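Local coordinates for nitrogenase molybdenum-iron protein beta chain (Clostridium pasteurianum, PDB 4WES), which forms, with the alpha chain, the molybdenum-iron component of nitrogenase, which reduces dinitrogen to ammonium, and shares an [8Fe-7S] cluster with that chain, at residues A87-F92 and A125-E130; I100-T105 and K132-T137. All coordinates share one frame; numbering follows the deposited sequence. Where two conformers were deposited one is given.

How the contacts relate
Followed from the N terminus, the chain reaches helix 81-95, which carries 87-92, before strand 99-104. Helices 106-111 and 115-125 follow. Contact 1 closes the first loop, where the turn after helix 115-125 comes back against helix 81-95. The chain then enters strand 133-136, and contact 2 closes the second loop by pairing it with strand 99-104. The segments alternate along the chain, so the two loops cross. Their centres lie about 13 Å apart and the contacts touch: Phe92 of contact 1 packs on Ile100 and Lys132 of contact 2, and Ile128 packs on Val134. Together they tie two helices to the edge of a parallel sheet.

Contact 1 of 2, residues A87-F92 and A125-E130; sequences AVKNIF and AGSIPE
Phe92 receives Pro129 on one face of its ring. The proline approaches with its CD, which sits 3.8 Å from the ring centroid and 22° off the ring normal. This is a CH-pi contact. CD is displaced toward the rim, and its nearest ring atom is Phe92 CD2, at 3.5 Å. Phe92 leaves the helix toward the loop, and with CG anti to its carbonyl carbon (chi1 -75°) one ring face meets Pro129. Ser127 O and the backbone of Ile128 come up to the same ring obliquely. The CG2 of Ile128 reaches Phe92 CE2 more distantly, at 4.4 Å. One turn earlier on the helix, Val88 points its CG1 at the Ser127 carbonyl, with 3.8 Å between Val88 CG1 and Ser127 O. The loop belongs to the linker between helix 115-125 and strand 133-136. Gly126, with positive phi, ends that helix in a Schellman motif, and Ser127 to Pro129 then pass along helix 81-95. Met122 of helix 115-125 touches Val88, Ser127 and Ile128, and strand 99-104 packs against Val88 and Phe92 through Ile100. The other side is looser. Lys89 is exposed and modelled in two conformers. One of them runs past Ser127 as an extended chain, and its approach to the serine is tentative. Away from the loop, Asn90 is buried and hydrogen-bonds Thr17 and Pro45 of the alpha chain, so this helix also faces the subunit interface.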
loop_
_atom_site.group_PDB
_atom_site.type_symbol
_atom_site.label_atom_id
_atom_site.label_comp_id
_atom_site.label_asym_id
_atom_site.label_seq_id
_atom_site.Cartn_x
_atom_site.Cartn_y
_atom_site.Cartn_z
ATOM N N ALA B 87 -22.779 29.900 27.049
ATOM C CA ALA B 87 -21.708 28.982 26.679
ATOM C C ALA B 87 -20.338 29.454 27.121
ATOM O O ALA B 87 -19.578 28.694 27.700
ATOM C CB ALA B 87 -21.688 28.752 25.175
ATOM N N VAL B 88 -20.034 30.727 26.900
ATOM C CA VAL B 88 -18.709 31.249 27.197
ATOM C C VAL B 88 -18.423 31.150 28.707
ATOM O O VAL B 88 -17.274 30.846 29.119
ATOM C CB VAL B 88 -18.563 32.663 26.627
ATOM C CG1 VAL B 88 -17.420 33.451 27.209
ATOM C CG2 VAL B 88 -18.427 32.596 25.127
ATOM N N LYS B 89 -19.447 31.373 29.538
ATOM C CA LYS B 89 -19.258 31.251 30.987
ATOM C C LYS B 89 -18.921 29.817 31.386
ATOM O O LYS B 89 -18.074 29.588 32.261
ATOM C CB LYS B 89 -20.484 31.750 31.754
ATOM C CG LYS B 89 -20.835 33.192 31.446
ATOM C CD LYS B 89 -22.025 33.657 32.273
ATOM C CE LYS B 89 -22.770 34.797 31.600
ATOM N NZ LYS B 89 -23.745 35.433 32.520
ATOM N N ASN B 90 -19.573 28.844 30.761
ATOM C CA ASN B 90 -19.261 27.436 31.040
ATOM C C ASN B 90 -17.933 27.003 30.450
ATOM O O ASN B 90 -17.199 26.214 31.094
ATOM C CB ASN B 90 -20.389 26.538 30.568
ATOM C CG ASN B 90 -21.597 26.661 31.463
ATOM O OD1 ASN B 90 -21.513 26.372 32.661
ATOM N ND2 ASN B 90 -22.744 27.080 30.904
ATOM N N ILE B 91 -17.588 27.518 29.277
ATOM C CA ILE B 91 -16.348 27.126 28.638
ATOM C C ILE B 91 -15.155 27.585 29.464
ATOM O O ILE B 91 -14.233 26.812 29.755
ATOM C CB ILE B 91 -16.272 27.691 27.231
ATOM C CG1 ILE B 91 -17.291 26.997 26.339
ATOM C CG2 ILE B 91 -14.883 27.514 26.679
ATOM C CD1 ILE B 91 -17.654 27.764 25.083
ATOM N N PHE B 92 -15.115 28.864 29.826
ATOM C CA PHE B 92 -13.927 29.326 30.548
ATOM C C PHE B 92 -13.828 28.681 31.929
ATOM O O PHE B 92 -12.737 28.310 32.355
ATOM C CB PHE B 92 -13.875 30.852 30.656
ATOM C CG PHE B 92 -13.483 31.529 29.371
ATOM C CD1 PHE B 92 -12.274 31.242 28.789
ATOM C CD2 PHE B 92 -14.282 32.467 28.754
ATOM C CE1 PHE B 92 -11.871 31.855 27.626
ATOM C CE2 PHE B 92 -13.884 33.089 27.589
ATOM C CZ PHE B 92 -12.680 32.787 27.015
ATOM N N ALA B 125 -20.145 42.560 30.219
ATOM C CA ALA B 125 -20.665 41.798 31.342
ATOM C C ALA B 125 -19.552 41.251 32.235
ATOM O O ALA B 125 -19.804 40.843 33.371
ATOM C CB ALA B 125 -21.579 40.660 30.848
ATOM N N GLY B 126 -18.330 41.232 31.718
ATOM C CA GLY B 126 -17.207 40.624 32.434
ATOM C C GLY B 126 -17.076 39.115 32.269
ATOM O O GLY B 126 -16.458 38.449 33.109
ATOM N N SER B 127 -17.617 38.585 31.171
ATOM C CA SER B 127 -17.655 37.132 30.905
ATOM C C SER B 127 -16.361 36.581 30.326
ATOM O O SER B 127 -16.171 35.349 30.273
ATOM C CB SER B 127 -18.795 36.792 29.927
ATOM O OG SER B 127 -20.022 37.051 30.576
ATOM N N ILE B 128 -15.524 37.481 29.843
ATOM C CA ILE B 128 -14.244 37.097 29.240
ATOM C C ILE B 128 -13.143 37.453 30.217
ATOM O O ILE B 128 -12.862 38.637 30.439
ATOM C CB ILE B 128 -14.057 37.764 27.866
ATOM C CG1 ILE B 128 -15.260 37.420 26.962
ATOM C CG2 ILE B 128 -12.735 37.357 27.223
ATOM C CD1 ILE B 128 -15.309 38.160 25.645
ATOM N N PRO B 129 -12.520 36.430 30.828
ATOM C CA PRO B 129 -11.472 36.747 31.811
ATOM C C PRO B 129 -10.249 37.478 31.233
ATOM O O PRO B 129 -9.980 37.412 30.016
ATOM C CB PRO B 129 -11.074 35.368 32.365
ATOM C CG PRO B 129 -12.220 34.463 32.033
ATOM C CD PRO B 129 -12.771 34.974 30.746
ATOM N N GLU B 130 -9.511 38.157 32.100
ATOM C CA GLU B 130 -8.360 38.890 31.668
ATOM C C GLU B 130 -7.395 37.928 31.004
ATOM O O GLU B 130 -7.140 36.828 31.498
ATOM C CB GLU B 130 -7.689 39.554 32.878
ATOM C CG GLU B 130 -6.480 40.425 32.554
ATOM C CD GLU B 130 -6.823 41.576 31.621
ATOM O OE1 GLU B 130 -7.924 42.274 31.919
ATOM O OE2 GLU B 130 -5.987 41.790 30.589
#

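Contact 2 of 2, residues I100-T105 and K132-T137; sequences IAVHTT and KLVIHT
Strands 100-104 and 133-136 run parallel, with their axes 24° apart, and pair Ile100 with Val134, Ala101 with Ile135 and Val102 with His136. Four backbone hydrogen bonds join them. Ile100 N gives to Leu133 O and Val102 N to Ile135 O; Ile135 N gives to Ile100 O and Thr137 N to Val102 O. Val102 O also receives the CA-H of His136, with 3.1 Å between Val102 O and His136 CA. On the face of Ile100, Val102 and Val134, which helix 81-95 covers, the two valines cross obliquely. Val102 CG2 meets Val134 CG1 at 4.1 Å. Val102 CG1 lies anti to the backbone N (chi1 180°), which leaves Val102 CG2 beside N, where it also lies 3.5 Å from Ile135 O. His136 starts on this face, its CB 3.8 Å from Val102 CB, but its ring leads away and ND1 hydrogen-bonds Tyr160 of helix 146-161. The other face carries Ala101 and Ile135. Ala101 CB lies 4.0 Å from Ile135 CG1. At the far end Thr104 sets its CG2 3.8 Å from Thr137 O, while its OG1 hydrogen-bonds Glu109 OE2. This pair forms one side of a parallel sheet in an alpha/beta domain, with 133-136 as the outermost strand within this chain. The four backbone bonds fix the register of the two strands, and the chain beyond the pairing leads to the cluster pocket, where Thr105, the N-cap of helix 106-111, touches the [8Fe-7S] cluster and Cys106 is a cluster ligand.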
loop_
_atom_site.group_PDB
_atom_site.type_symbol
_atom_site.label_atom_id
_atom_site.label_comp_id
_atom_site.label_asym_id
_atom_site.label_seq_id
_atom_site.Cartn_x
_atom_site.Cartn_y
_atom_site.Cartn_z
ATOM N N ILE B 100 -11.386 31.234 22.537
ATOM C CA ILE B 100 -12.549 30.579 21.949
ATOM C C ILE B 100 -12.676 31.095 20.523
ATOM O O ILE B 100 -12.748 32.297 20.314
ATOM C CB ILE B 100 -13.827 30.871 22.756
ATOM C CG1 ILE B 100 -13.691 30.379 24.203
ATOM C CG2 ILE B 100 -15.031 30.247 22.067
ATOM C CD1 ILE B 100 -14.859 30.747 25.078
ATOM N N ALA B 101 -12.691 30.177 19.545
ATOM C CA ALA B 101 -12.811 30.579 18.154
ATOM C C ALA B 101 -14.181 30.136 17.647
ATOM O O ALA B 101 -14.423 28.964 17.405
ATOM C CB ALA B 101 -11.723 29.963 17.314
ATOM N N VAL B 102 -15.072 31.109 17.520
ATOM C CA VAL B 102 -16.472 30.863 17.162
ATOM C C VAL B 102 -16.647 30.824 15.644
ATOM O O VAL B 102 -16.137 31.689 14.924
ATOM C CB VAL B 102 -17.355 31.999 17.730
ATOM C CG1 VAL B 102 -18.812 31.752 17.349
ATOM C CG2 VAL B 102 -17.202 32.077 19.246
ATOM N N HIS B 103 -17.405 29.834 15.170
ATOM C CA HIS B 103 -17.902 29.850 13.816
ATOM C C HIS B 103 -19.423 29.623 13.883
ATOM O O HIS B 103 -19.971 29.392 14.977
ATOM C CB HIS B 103 -17.197 28.793 12.941
ATOM C CG HIS B 103 -17.390 27.381 13.420
ATOM N ND1 HIS B 103 -16.470 26.715 14.196
ATOM C CD2 HIS B 103 -18.432 26.524 13.277
ATOM C CE1 HIS B 103 -16.927 25.495 14.455
ATOM N NE2 HIS B 103 -18.118 25.365 13.922
ATOM N N THR B 104 -20.095 29.748 12.735
ATOM C CA THR B 104 -21.549 29.725 12.728
ATOM C C THR B 104 -22.054 28.567 11.873
ATOM O O THR B 104 -21.285 27.816 11.322
ATOM C CB THR B 104 -22.102 31.073 12.281
ATOM O OG1 THR B 104 -21.633 31.335 10.961
ATOM C CG2 THR B 104 -21.669 32.182 13.231
ATOM N N THR B 105 -23.356 28.440 11.791
ATOM C CA THR B 105 -23.990 27.405 10.992
ATOM C C THR B 105 -25.038 28.002 10.087
ATOM O O THR B 105 -25.359 29.171 10.201
ATOM C CB THR B 105 -24.648 26.302 11.851
ATOM O OG1 THR B 105 -25.856 26.784 12.436
ATOM C CG2 THR B 105 -23.710 25.773 12.945
ATOM N N LYS B 132 -7.824 36.343 28.289
ATOM C CA LYS B 132 -8.525 35.386 27.429
ATOM C C LYS B 132 -9.122 36.122 26.256
ATOM O O LYS B 132 -9.394 37.325 26.321
ATOM C CB LYS B 132 -9.655 34.675 28.182
ATOM C CG LYS B 132 -9.187 33.958 29.428
ATOM C CD LYS B 132 -8.266 32.800 29.125
ATOM C CE LYS B 132 -8.051 31.915 30.337
ATOM N NZ LYS B 132 -7.247 30.720 30.038
ATOM N N LEU B 133 -9.413 35.367 25.189
ATOM C CA LEU B 133 -9.922 35.958 23.968
ATOM C C LEU B 133 -11.106 35.181 23.413
ATOM O O LEU B 133 -11.167 33.946 23.520
ATOM C CB LEU B 133 -8.834 35.992 22.893
ATOM C CG LEU B 133 -7.622 36.850 23.200
ATOM C CD1 LEU B 133 -6.491 36.613 22.233
ATOM C CD2 LEU B 133 -8.019 38.317 23.204
ATOM N N VAL B 134 -12.027 35.902 22.775
ATOM C CA VAL B 134 -13.103 35.301 21.950
ATOM C C VAL B 134 -13.059 35.952 20.584
ATOM O O VAL B 134 -13.132 37.174 20.467
ATOM C CB VAL B 134 -14.500 35.523 22.577
ATOM C CG1 VAL B 134 -15.574 34.892 21.682
ATOM C CG2 VAL B 134 -14.576 34.958 23.992
ATOM N N ILE B 135 -12.882 35.123 19.558
ATOM C CA ILE B 135 -12.881 35.580 18.193
ATOM C C ILE B 135 -13.979 34.860 17.412
ATOM O O ILE B 135 -14.545 33.881 17.893
ATOM C CB ILE B 135 -11.501 35.365 17.523
ATOM C CG1 ILE B 135 -11.178 33.908 17.230
ATOM C CG2 ILE B 135 -10.404 36.000 18.377
ATOM C CD1 ILE B 135 -10.003 33.738 16.313
ATOM N N HIS B 136 -14.285 35.342 16.216
ATOM C CA HIS B 136 -15.316 34.672 15.413
ATOM C C HIS B 136 -15.072 34.829 13.926
ATOM O O HIS B 136 -14.364 35.743 13.475
ATOM C CB HIS B 136 -16.736 35.189 15.722
ATOM C CG HIS B 136 -17.165 36.348 14.883
ATOM N ND1 HIS B 136 -16.746 37.651 15.092
ATOM C CD2 HIS B 136 -17.979 36.378 13.814
ATOM C CE1 HIS B 136 -17.292 38.432 14.178
ATOM N NE2 HIS B 136 -18.038 37.682 13.386
ATOM N N THR B 137 -15.700 33.923 13.172
ATOM C CA THR B 137 -15.965 34.102 11.764
ATOM C C THR B 137 -17.417 33.711 11.482
ATOM O O THR B 137 -18.103 33.232 12.367
ATOM C CB THR B 137 -14.992 33.323 10.868
ATOM O OG1 THR B 137 -15.201 33.691 9.510
ATOM C CG2 THR B 137 -15.148 31.853 11.031
#